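Local coordinates for putative histidine protein kinase (Rhodobacter sphaeroides, PDB 3KYJ) that probably carries a phosphohistidine on its Hpt domain and passes the phosphate to response regulators, relaying chemoreceptor signals to the flagellar motor, at residues N57-V60 / V66-R69. Residues are numbered along the deposited sequence; the frame is centred on the assembly and turned at random.
Sequences NSRV and VESR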
ATOM      1  N   ASN A  57       2.597  -1.670   4.828  1.00 13.50           N
ATOM      2  CA  ASN A  57       2.293  -2.763   5.746  1.00 15.30           C
ATOM      3  C   ASN A  57       2.519  -2.314   7.198  1.00 15.45           C
ATOM      4  O   ASN A  57       1.726  -2.583   8.086  1.00 16.63           O
ATOM      5  CB  ASN A  57       3.174  -3.988   5.429  1.00 16.50           C
ATOM      6  CG  ASN A  57       2.768  -4.726   4.156  1.00 16.88           C
ATOM      7  OD1 ASN A  57       1.849  -4.328   3.436  1.00 15.95           O
ATOM      8  ND2 ASN A  57       3.469  -5.808   3.880  1.00 17.47           N
ATOM      9  N   SER A  58       3.629  -1.618   7.425  1.00 15.13           N
ATOM     10  CA  SER A  58       3.937  -1.155   8.762  0.61 14.86           C
ATOM     11  C   SER A  58       2.944  -0.081   9.195  1.00 15.33           C
ATOM     12  O   SER A  58       2.564  -0.020  10.369  1.00 17.33           O
ATOM     13  CB  SER A  58       5.378  -0.643   8.835  0.61 16.14           C
ATOM     14  OG  SER A  58       5.577   0.573   8.118  0.61 16.57           O
ATOM     15  N   ARG A  59       2.504   0.752   8.256  1.00 15.23           N
ATOM     16  CA  ARG A  59       1.515   1.766   8.563  1.00 17.06           C
ATOM     17  C   ARG A  59       0.183   1.140   9.000  1.00 17.70           C
ATOM     18  O   ARG A  59      -0.443   1.646   9.924  1.00 20.58           O
ATOM     19  CB  ARG A  59       1.335   2.699   7.368  1.00 19.04           C
ATOM     20  CG  ARG A  59       0.291   3.800   7.583  1.00 25.11           C
ATOM     21  CD  ARG A  59       0.113   4.645   6.317  1.00 30.51           C
ATOM     22  NE  ARG A  59       1.363   5.302   5.951  1.00 36.50           N
ATOM     23  CZ  ARG A  59       1.615   5.893   4.783  1.00 42.23           C
ATOM     24  NH1 ARG A  59       0.696   5.919   3.821  1.00 47.44           N
ATOM     25  NH2 ARG A  59       2.803   6.454   4.571  1.00 44.06           N
ATOM     26  N   VAL A  60      -0.252   0.054   8.350  1.00 17.05           N
ATOM     27  CA  VAL A  60      -1.504  -0.626   8.708  1.00 18.48           C
ATOM     28  C   VAL A  60      -1.538  -0.963  10.198  1.00 19.09           C
ATOM     29  O   VAL A  60      -2.582  -0.863  10.836  1.00 20.11           O
ATOM     30  CB  VAL A  60      -1.703  -1.935   7.840  1.00 18.29           C
ATOM     31  CG1 VAL A  60      -2.794  -2.871   8.434  1.00 21.22           C
ATOM     32  CG2 VAL A  60      -2.083  -1.574   6.439  1.00 23.20           C
ATOM     33  N   VAL A  66       9.080   1.886  12.482  1.00 17.29           N
ATOM     34  CA  VAL A  66       9.403   1.067  11.292  1.00 17.48           C
ATOM     35  C   VAL A  66       9.048   1.830   9.994  1.00 16.29           C
ATOM     36  O   VAL A  66       9.858   1.929   9.062  1.00 16.78           O
ATOM     37  CB  VAL A  66       8.697  -0.313  11.305  1.00 17.76           C
ATOM     38  CG1 VAL A  66       8.949  -1.036   9.990  1.00 18.50           C
ATOM     39  CG2 VAL A  66       9.160  -1.194  12.433  1.00 20.57           C
ATOM     40  N   GLU A  67       7.845   2.390   9.968  1.00 15.73           N
ATOM     41  CA  GLU A  67       7.354   3.141   8.830  1.00 15.52           C
ATOM     42  C   GLU A  67       8.321   4.255   8.449  1.00 15.35           C
ATOM     43  O   GLU A  67       8.602   4.457   7.283  1.00 16.03           O
ATOM     44  CB  GLU A  67       5.973   3.703   9.135  1.00 17.11           C
ATOM     45  CG  GLU A  67       5.327   4.434   7.969  1.00 19.69           C
ATOM     46  CD  GLU A  67       4.007   5.072   8.321  1.00 23.78           C
ATOM     47  OE1 GLU A  67       3.500   4.857   9.431  1.00 27.21           O
ATOM     48  OE2 GLU A  67       3.482   5.815   7.492  1.00 27.18           O
ATOM     49  N   SER A  68       8.844   4.972   9.441  1.00 16.09           N
ATOM     50  CA  SER A  68       9.691   6.135   9.146  1.00 15.78           C
ATOM     51  C   SER A  68      11.010   5.737   8.469  1.00 16.17           C
ATOM     52  O   SER A  68      11.545   6.508   7.672  1.00 16.96           O
ATOM     53  CB  SER A  68       9.976   6.924  10.435  1.00 16.90           C
ATOM     54  OG  SER A  68      10.775   6.200  11.367  1.00 16.67           O
ATOM     55  N   ARG A  69      11.531   4.555   8.777  1.00 14.83           N
ATOM     56  CA  ARG A  69      12.766   4.093   8.113  1.00 15.55           C
ATOM     57  C   ARG A  69      12.462   3.730   6.653  1.00 14.88           C
ATOM     58  O   ARG A  69      13.199   4.100   5.735  1.00 17.26           O
ATOM     59  CB  ARG A  69      13.380   2.894   8.822  1.00 15.10           C
ATOM     60  CG  ARG A  69      14.298   3.242  10.017  1.00 16.71           C
ATOM     61  CD  ARG A  69      13.551   3.985  11.101  1.00 16.45           C
ATOM     62  NE  ARG A  69      14.392   4.202  12.271  1.00 16.44           N
ATOM     63  CZ  ARG A  69      14.225   5.207  13.134  1.00 16.87           C
ATOM     64  NH1 ARG A  69      13.336   6.169  12.931  1.00 16.40           N
ATOM     65  NH2 ARG A  69      15.035   5.280  14.176  1.00 17.59           N
TER
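A salt bridge between R59 and E67, flanked by a serine contact, joins the last turn of helix 40-60 to the first turns of helix 64-82, an antiparallel hairpin of the Hpt helical bundle. The R59 side chain leaves with CG anti to the backbone N (chi1 179°) and bends at chi3, which brings NE to 2.7 Å from E67 OE2. This bond is fairly straight and lies in the guanidinium plane, yet NE approaches OE2 from about 50° out of the carboxylate plane; a second, weak bond runs from R59 NH2 to the same oxygen at 3.1 Å. E67 OE1 rests 3.7 Å from R59 CB. A leucine in place of R59 would probably lose both bonds to OE2 and leave the carboxylate less firmly oriented, although K55, a like charge close to R59, also touches E67. Deeper in, S58 OG, in one of two conformers, bonds to the K55 carbonyl of its own helix, and S58 CB touches V66 CG1 at 3.8 Å. S58 CA lies 5.5 Å from E67 CA. V66 continues inward onto F54 and onto M105 and T109 of helix 89-112, while R59 and V60 also meet the chain of another protein.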